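Local structure of type IV pilus biogenesis protein PilB (Streptococcus sanguinis, 7B7P) at residues Ala309-Phe314 / Ser341-Asn346; Asn366-Ser371 / Ser410-Gln415; Val397-Thr400 / Ala404-Lys407. The protein is a minor pilin of type IV pili that carries a von Willebrand factor A-like module with a metal-ion-dependent adhesion site and has a direct role in adhesion. One frame throughout, in Å; residues are numbered along the deposited sequence.

Contact 1: residues Ala309-Phe314 / Ser341-Asn346; sequences AGRVTF and SITREN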
loop_
_atom_site.group_PDB
_atom_site.type_symbol
_atom_site.label_atom_id
_atom_site.label_comp_id
_atom_site.label_asym_id
_atom_site.label_seq_id
_atom_site.Cartn_x
_atom_site.Cartn_y
_atom_site.Cartn_z
ATOM N N ALA A 309 -9.461 40.063 10.642
ATOM C CA ALA A 309 -8.682 39.435 9.584
ATOM C C ALA A 309 -8.973 37.944 9.509
ATOM O O ALA A 309 -8.527 37.269 8.577
ATOM C CB ALA A 309 -7.187 39.675 9.798
ATOM N N GLY A 310 -9.693 37.424 10.498
ATOM C CA GLY A 310 -10.102 36.030 10.515
ATOM C C GLY A 310 -8.987 35.030 10.751
ATOM O O GLY A 310 -9.015 33.929 10.170
ATOM N N ARG A 311 -8.003 35.373 11.587
ATOM C CA ARG A 311 -6.947 34.407 11.861
ATOM C C ARG A 311 -6.274 34.673 13.205
ATOM O O ARG A 311 -6.271 35.798 13.717
ATOM C CB ARG A 311 -5.895 34.400 10.753
ATOM C CG ARG A 311 -5.185 35.709 10.554
ATOM C CD ARG A 311 -4.007 35.480 9.643
ATOM N NE ARG A 311 -3.204 36.670 9.438
ATOM C CZ ARG A 311 -3.384 37.540 8.449
ATOM N NH1 ARG A 311 -4.370 37.371 7.571
ATOM N NH2 ARG A 311 -2.580 38.592 8.347
ATOM N N VAL A 312 -5.702 33.609 13.757
ATOM C CA VAL A 312 -4.864 33.648 14.944
ATOM C C VAL A 312 -3.588 32.881 14.644
ATOM O O VAL A 312 -3.635 31.724 14.211
ATOM C CB VAL A 312 -5.577 33.042 16.165
ATOM C CG1 VAL A 312 -4.640 32.991 17.351
ATOM C CG2 VAL A 312 -6.838 33.839 16.490
ATOM N N THR A 313 -2.446 33.501 14.886
ATOM C CA THR A 313 -1.200 32.861 14.528
ATOM C C THR A 313 -0.218 32.925 15.693
ATOM O O THR A 313 -0.352 33.737 16.620
ATOM C CB THR A 313 -0.644 33.488 13.242
ATOM O OG1 THR A 313 0.701 33.038 13.017
ATOM C CG2 THR A 313 -0.742 35.021 13.291
ATOM N N PHE A 314 0.748 32.014 15.666
ATOM C CA PHE A 314 1.813 31.983 16.658
ATOM C C PHE A 314 3.124 32.314 15.965
ATOM O O PHE A 314 3.486 31.661 14.977
ATOM C CB PHE A 314 1.873 30.635 17.368
ATOM C CG PHE A 314 0.676 30.366 18.251
ATOM C CD1 PHE A 314 -0.506 29.844 17.718
ATOM C CD2 PHE A 314 0.731 30.633 19.613
ATOM C CE1 PHE A 314 -1.617 29.596 18.545
ATOM C CE2 PHE A 314 -0.366 30.381 20.441
ATOM C CZ PHE A 314 -1.538 29.874 19.906
ATOM N N SER A 341 0.245 32.948 3.943
ATOM C CA SER A 341 1.285 31.965 3.632
ATOM C C SER A 341 1.866 31.297 4.875
ATOM O O SER A 341 2.119 30.086 4.864
ATOM C CB SER A 341 2.417 32.617 2.829
ATOM O OG SER A 341 2.204 32.462 1.428
ATOM N N ILE A 342 2.082 32.064 5.952
ATOM C CA ILE A 342 2.710 31.519 7.163
ATOM C C ILE A 342 1.832 30.453 7.797
ATOM O O ILE A 342 2.301 29.364 8.161
ATOM C CB ILE A 342 3.004 32.639 8.174
ATOM C CG1 ILE A 342 4.103 33.560 7.652
ATOM C CG2 ILE A 342 3.378 32.045 9.520
ATOM C CD1 ILE A 342 5.453 32.963 7.680
ATOM N N THR A 343 0.549 30.767 7.985
ATOM C CA THR A 343 -0.353 29.797 8.591
ATOM C C THR A 343 -0.419 28.517 7.767
ATOM O O THR A 343 -0.515 27.415 8.322
ATOM C CB THR A 343 -1.741 30.407 8.745
ATOM O OG1 THR A 343 -1.614 31.703 9.338
ATOM C CG2 THR A 343 -2.653 29.505 9.596
ATOM N N ARG A 344 -0.385 28.643 6.436
ATOM C CA ARG A 344 -0.452 27.455 5.603
ATOM C C ARG A 344 0.791 26.612 5.823
ATOM O O ARG A 344 0.702 25.412 6.111
ATOM C CB ARG A 344 -0.620 27.852 4.127
ATOM C CG ARG A 344 -0.659 26.663 3.153
ATOM C CD ARG A 344 -0.745 27.085 1.680
ATOM N NE ARG A 344 0.436 27.810 1.217
ATOM C CZ ARG A 344 0.483 29.130 1.062
ATOM N NH1 ARG A 344 -0.585 29.876 1.344
ATOM N NH2 ARG A 344 1.590 29.708 0.639
ATOM N N GLU A 345 1.957 27.252 5.751
ATOM C CA GLU A 345 3.219 26.595 6.057
ATOM C C GLU A 345 3.198 25.929 7.438
ATOM O O GLU A 345 3.628 24.779 7.575
ATOM C CB GLU A 345 4.362 27.616 5.939
ATOM C CG GLU A 345 5.697 27.120 6.490
ATOM C CD GLU A 345 6.163 25.792 5.857
ATOM O OE1 GLU A 345 5.847 25.538 4.665
ATOM O OE2 GLU A 345 6.849 25.006 6.554
ATOM N N ASN A 346 2.681 26.616 8.467
ATOM C CA ASN A 346 2.668 26.015 9.809
ATOM C C ASN A 346 1.717 24.822 9.889
ATOM O O ASN A 346 1.964 23.865 10.639
ATOM C CB ASN A 346 2.274 27.057 10.877
ATOM C CG ASN A 346 3.371 28.096 11.134
ATOM O OD1 ASN A 346 4.542 27.843 10.890
ATOM N ND2 ASN A 346 2.989 29.258 11.629
#
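Thr313 and Thr343 have the nearest CA atoms, 6.7 Å apart, and the van der Waals contacts around them are loose. Thr343 OG1 lies 4.4 Å from Thr313 CB and 4.5 Å from Arg311 CD, so two side chains of strand 311-314, both directed at the helix, approach one hydroxyl at the edge of contact distance. That hydroxyl is hydrogen-bonded to Asp340, just before the segment, and not to the strand. No hydrogen bond spans the two segments. The strand belongs to a small four-stranded antiparallel sheet, separate from the central sheet of the VWFA-like module, and it passes residues 341-346, the first turns of their helix, at 9.3 Å between axes, with 64° between their directions. Tyr290 of strand 289-291 touches Thr313, Thr343 and Asn346 and so fills in the junction. Among the polar groups, Asn346 brings its amide to the end of the strand: CG lies anti to the carbonyl carbon (chi1 -72°), and ND2 stops 4.2 Å from Phe314 O, too far for a bond. Within the helix, Arg344 NH2 donates to Ser341 OG over 2.9 Å, with the hydroxyl 24° out of the guanidinium plane.

Contact 2: residues Asn366-Ser371 / Ser410-Gln415; sequences NVIGFS and SDIKKQ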
loop_
_atom_site.group_PDB
_atom_site.type_symbol
_atom_site.label_atom_id
_atom_site.label_comp_id
_atom_site.label_asym_id
_atom_site.label_seq_id
_atom_site.Cartn_x
_atom_site.Cartn_y
_atom_site.Cartn_z
ATOM N N ASN A 366 -1.548 7.133 2.424
ATOM C CA ASN A 366 -2.227 7.576 1.214
ATOM C C ASN A 366 -2.967 8.873 1.517
ATOM O O ASN A 366 -3.721 8.950 2.493
ATOM C CB ASN A 366 -3.218 6.517 0.709
ATOM C CG ASN A 366 -2.528 5.326 0.039
ATOM O OD1 ASN A 366 -2.314 5.324 -1.173
ATOM N ND2 ASN A 366 -2.203 4.311 0.820
ATOM N N VAL A 367 -2.729 9.891 0.701
ATOM C CA VAL A 367 -3.441 11.157 0.792
ATOM C C VAL A 367 -4.278 11.350 -0.464
ATOM O O VAL A 367 -3.775 11.216 -1.587
ATOM C CB VAL A 367 -2.466 12.326 0.991
ATOM C CG1 VAL A 367 -3.235 13.636 1.191
ATOM C CG2 VAL A 367 -1.572 12.029 2.170
ATOM N N ILE A 368 -5.543 11.690 -0.269
ATOM C CA ILE A 368 -6.488 11.906 -1.349
ATOM C C ILE A 368 -6.935 13.353 -1.288
ATOM O O ILE A 368 -7.635 13.753 -0.344
ATOM C CB ILE A 368 -7.690 10.961 -1.254
ATOM C CG1 ILE A 368 -7.231 9.505 -1.242
ATOM C CG2 ILE A 368 -8.656 11.203 -2.405
ATOM C CD1 ILE A 368 -8.346 8.557 -0.815
ATOM N N GLY A 369 -6.533 14.140 -2.292
ATOM C CA GLY A 369 -7.170 15.417 -2.585
ATOM C C GLY A 369 -8.513 15.234 -3.284
ATOM O O GLY A 369 -8.581 14.778 -4.429
ATOM N N PHE A 370 -9.598 15.585 -2.607
ATOM C CA PHE A 370 -10.946 15.338 -3.092
ATOM C C PHE A 370 -11.668 16.682 -3.261
ATOM O O PHE A 370 -12.336 17.178 -2.351
ATOM C CB PHE A 370 -11.667 14.391 -2.134
ATOM C CG PHE A 370 -13.082 14.057 -2.549
ATOM C CD1 PHE A 370 -13.338 13.471 -3.781
ATOM C CD2 PHE A 370 -14.144 14.320 -1.702
ATOM C CE1 PHE A 370 -14.632 13.157 -4.174
ATOM C CE2 PHE A 370 -15.453 14.011 -2.083
ATOM C CZ PHE A 370 -15.696 13.422 -3.331
ATOM N N SER A 371 -11.523 17.278 -4.442
ATOM C CA SER A 371 -12.215 18.517 -4.766
ATOM C C SER A 371 -12.213 18.698 -6.273
ATOM O O SER A 371 -11.239 18.350 -6.939
ATOM C CB SER A 371 -11.555 19.729 -4.104
ATOM O OG SER A 371 -12.286 20.917 -4.383
ATOM N N SER A 410 -10.384 1.924 -4.831
ATOM C CA SER A 410 -10.124 0.575 -5.337
ATOM C C SER A 410 -8.630 0.332 -5.513
ATOM O O SER A 410 -8.104 -0.722 -5.138
ATOM C CB SER A 410 -10.862 0.360 -6.662
ATOM O OG SER A 410 -10.126 -0.505 -7.524
ATOM N N ASP A 411 -7.924 1.305 -6.080
ATOM C CA ASP A 411 -6.480 1.183 -6.235
ATOM C C ASP A 411 -5.785 1.011 -4.885
ATOM O O ASP A 411 -4.811 0.257 -4.778
ATOM C CB ASP A 411 -5.928 2.407 -6.977
ATOM C CG ASP A 411 -6.359 2.450 -8.453
ATOM O OD1 ASP A 411 -6.589 1.368 -9.050
ATOM O OD2 ASP A 411 -6.463 3.561 -9.025
ATOM N N ILE A 412 -6.268 1.697 -3.842
ATOM C CA ILE A 412 -5.630 1.568 -2.535
ATOM C C ILE A 412 -5.846 0.164 -1.983
ATOM O O ILE A 412 -4.912 -0.460 -1.463
ATOM C CB ILE A 412 -6.140 2.659 -1.566
ATOM C CG1 ILE A 412 -5.631 4.036 -1.995
ATOM C CG2 ILE A 412 -5.694 2.376 -0.136
ATOM C CD1 ILE A 412 -6.302 5.187 -1.279
ATOM N N LYS A 413 -7.064 -0.368 -2.126
ATOM C CA LYS A 413 -7.315 -1.770 -1.796
ATOM C C LYS A 413 -6.368 -2.692 -2.557
ATOM O O LYS A 413 -5.691 -3.539 -1.962
ATOM C CB LYS A 413 -8.769 -2.129 -2.098
ATOM C CG LYS A 413 -9.168 -3.574 -1.763
ATOM C CD LYS A 413 -9.126 -4.504 -2.988
ATOM C CE LYS A 413 -9.529 -5.925 -2.630
ATOM N NZ LYS A 413 -8.950 -6.909 -3.585
ATOM N N LYS A 414 -6.301 -2.536 -3.881
ATOM C CA LYS A 414 -5.425 -3.391 -4.681
ATOM C C LYS A 414 -3.981 -3.336 -4.184
ATOM O O LYS A 414 -3.266 -4.345 -4.197
ATOM C CB LYS A 414 -5.488 -2.980 -6.160
ATOM C CG LYS A 414 -6.739 -3.433 -6.927
ATOM C CD LYS A 414 -6.679 -2.908 -8.363
ATOM C CE LYS A 414 -7.681 -3.596 -9.284
ATOM N NZ LYS A 414 -9.023 -2.934 -9.322
ATOM N N GLN A 415 -3.533 -2.162 -3.741
ATOM C CA GLN A 415 -2.141 -2.028 -3.331
ATOM C C GLN A 415 -1.888 -2.619 -1.947
ATOM O O GLN A 415 -0.780 -3.091 -1.676
ATOM C CB GLN A 415 -1.734 -0.558 -3.373
ATOM C CG GLN A 415 -0.308 -0.306 -2.936
ATOM C CD GLN A 415 0.713 -0.882 -3.903
ATOM O OE1 GLN A 415 0.875 -0.380 -5.024
ATOM N NE2 GLN A 415 1.420 -1.936 -3.473
#
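In the Rossmann-type alpha/beta core of the VWFA-like module, strand 364-370 of the central sheet meets the long C-terminal helix 402-424. Ile412 carries the helix side of the contact, and Asn366 and Ile368, two residues apart on the strand and therefore facing the same way, receive it. All three are buried. Ile412 has CG1 anti to its carbonyl carbon (chi1 -69°) and CD1 extended beyond it (chi2 168°), which sends the longer branch to the strand. The isoleucine lies over one face of the Asn366 carboxamide, a face turned to the helix by the amide torsion (chi2 -91°). The ethyl arm covers the OD1 and CB side: CG1 is 3.7 Å from Asn366 OD1, and CD1 is 3.9 Å from Asn366 CB. The shorter branch stands above the other end of the same amide, with Ile412 CG2 4.1 Å from Asn366 ND2. No hydrogen bond joins the two segments. Farther along the strand, Ile368 CD1 meets Ile412 CD1 at 4.0 Å, methyl to methyl, as the two side chains cross at a slant. On the outer side of the helix, Lys414 NZ donates to Ser410 OG, one turn back, over 3.2 Å. Strand 364-370 runs between strands 276-283 and 393-399, both parallel to it, with backbone bonds from Asn366 to Ile279 and Leu281 and from Val367 to Lys395 and Val397. Ile368 also packs on Leu405, Thr408 and Phe409 of the same helix, while Ile412 touches Met202 of the neighbouring helix 191-209.

Contact 3: residues Val397-Thr400 / Ala404-Lys407; sequences VSAT and ALQK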
loop_
_atom_site.group_PDB
_atom_site.type_symbol
_atom_site.label_atom_id
_atom_site.label_comp_id
_atom_site.label_asym_id
_atom_site.label_seq_id
_atom_site.Cartn_x
_atom_site.Cartn_y
_atom_site.Cartn_z
ATOM N N VAL A 397 -2.844 11.348 -4.427
ATOM C CA VAL A 397 -3.749 11.209 -5.558
ATOM C C VAL A 397 -4.831 12.272 -5.429
ATOM O O VAL A 397 -5.372 12.479 -4.338
ATOM C CB VAL A 397 -4.385 9.796 -5.617
ATOM C CG1 VAL A 397 -5.490 9.744 -6.664
ATOM C CG2 VAL A 397 -3.335 8.741 -5.925
ATOM N N SER A 398 -5.162 12.942 -6.539
ATOM C CA SER A 398 -6.307 13.848 -6.567
ATOM C C SER A 398 -7.495 13.163 -7.225
ATOM O O SER A 398 -7.345 12.481 -8.241
ATOM C CB SER A 398 -5.996 15.154 -7.289
ATOM O OG SER A 398 -5.327 14.913 -8.498
ATOM N N ALA A 399 -8.661 13.318 -6.611
ATOM C CA ALA A 399 -9.920 12.777 -7.104
ATOM C C ALA A 399 -10.841 13.969 -7.281
ATOM O O ALA A 399 -11.349 14.516 -6.294
ATOM C CB ALA A 399 -10.517 11.751 -6.132
ATOM N N THR A 400 -11.048 14.378 -8.525
ATOM C CA THR A 400 -11.844 15.560 -8.813
ATOM C C THR A 400 -13.306 15.248 -9.122
ATOM O O THR A 400 -14.081 16.180 -9.356
ATOM C CB THR A 400 -11.231 16.346 -9.978
ATOM O OG1 THR A 400 -11.327 15.561 -11.172
ATOM C CG2 THR A 400 -9.749 16.683 -9.700
ATOM N N ALA A 404 -13.473 9.206 -9.858
ATOM C CA ALA A 404 -12.076 9.254 -9.455
ATOM C C ALA A 404 -11.922 8.757 -8.017
ATOM O O ALA A 404 -11.040 7.944 -7.716
ATOM C CB ALA A 404 -11.543 10.675 -9.617
ATOM N N LEU A 405 -12.807 9.194 -7.126
ATOM C CA LEU A 405 -12.709 8.757 -5.739
ATOM C C LEU A 405 -12.860 7.242 -5.629
ATOM O O LEU A 405 -12.028 6.568 -5.002
ATOM C CB LEU A 405 -13.741 9.482 -4.880
ATOM C CG LEU A 405 -13.588 9.103 -3.404
ATOM C CD1 LEU A 405 -12.143 9.341 -2.879
ATOM C CD2 LEU A 405 -14.630 9.804 -2.548
ATOM N N GLN A 406 -13.887 6.676 -6.274
ATOM C CA GLN A 406 -14.068 5.227 -6.210
ATOM C C GLN A 406 -12.886 4.477 -6.832
ATOM O O GLN A 406 -12.462 3.431 -6.323
ATOM C CB GLN A 406 -15.380 4.845 -6.881
ATOM C CG GLN A 406 -15.746 3.387 -6.749
ATOM C CD GLN A 406 -17.005 3.054 -7.525
ATOM O OE1 GLN A 406 -18.094 3.549 -7.214
ATOM N NE2 GLN A 406 -16.859 2.229 -8.558
ATOM N N LYS A 407 -12.308 5.015 -7.906
ATOM C CA LYS A 407 -11.119 4.386 -8.464
ATOM C C LYS A 407 -9.930 4.473 -7.501
ATOM O O LYS A 407 -9.200 3.488 -7.321
ATOM C CB LYS A 407 -10.768 5.005 -9.818
ATOM C CG LYS A 407 -9.567 4.324 -10.482
ATOM C CD LYS A 407 -8.896 5.214 -11.516
ATOM C CE LYS A 407 -8.047 4.397 -12.501
ATOM N NZ LYS A 407 -7.678 5.153 -13.752
#
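Ala399 of strand 393-399 and Ala404, in the first turn of helix 402-424, have the most surface buried here, and Leu405 follows. The two alanine methyls point at each other's segments and are in van der Waals contact: Ala404 CB sits 3.7 Å from Ala399 CA and 3.8 Å from Ala399 CB. With only these methyls between them, the backbones come to 4.8 Å between the CA atoms of Ala399 and Ala404. The methyl of Ala404 also reaches back toward the turn, lying 3.9 Å from Thr400 N. From the strand side, Ala399 CB presses on the helix backbone, 3.6 Å from Leu405 N and 3.7 Å from Leu405 CA, and it meets Leu405 CB at 4.1 Å. Leu405 thus touches the strand through its backbone and CB. Its CG is anti to the backbone N (chi1 -176°), which carries the isobutyl group past Ala399 to Ile368 and Phe370 on the adjacent strand 364-370. Phe370 also touches Ala399, so the methyl and the leucine share one apolar patch. No hydrogen bond joins the two segments; in the intervening turn, Asn401 OD1 accepts one from Ala404 N. A strand turning sharply into a helix that folds back over the sheet is a beta-alpha unit, here the last of the parallel alpha/beta VWFA-like fold.

Along the chain contact 1 comes first and closes before contact 2 opens; the whole of contact 3 then falls between the two segments of contact 2. Contacts 2 and 3 are neighbours, with centres 7 Å apart: both use helix 402-424, and their strands, 364-370 and 393-399, lie side by side in the central sheet, with probable hydrogen bonds from Gly369 to Val397 and Ala399. Together they seat the C-terminal helix on that sheet. Contact 1 stands apart, its centre 29 Å from each of the others, and joins the small antiparallel sheet to helix 341-358, which leads directly into strand 364-370. The small sheet is thereby linked to the VWFA-like core.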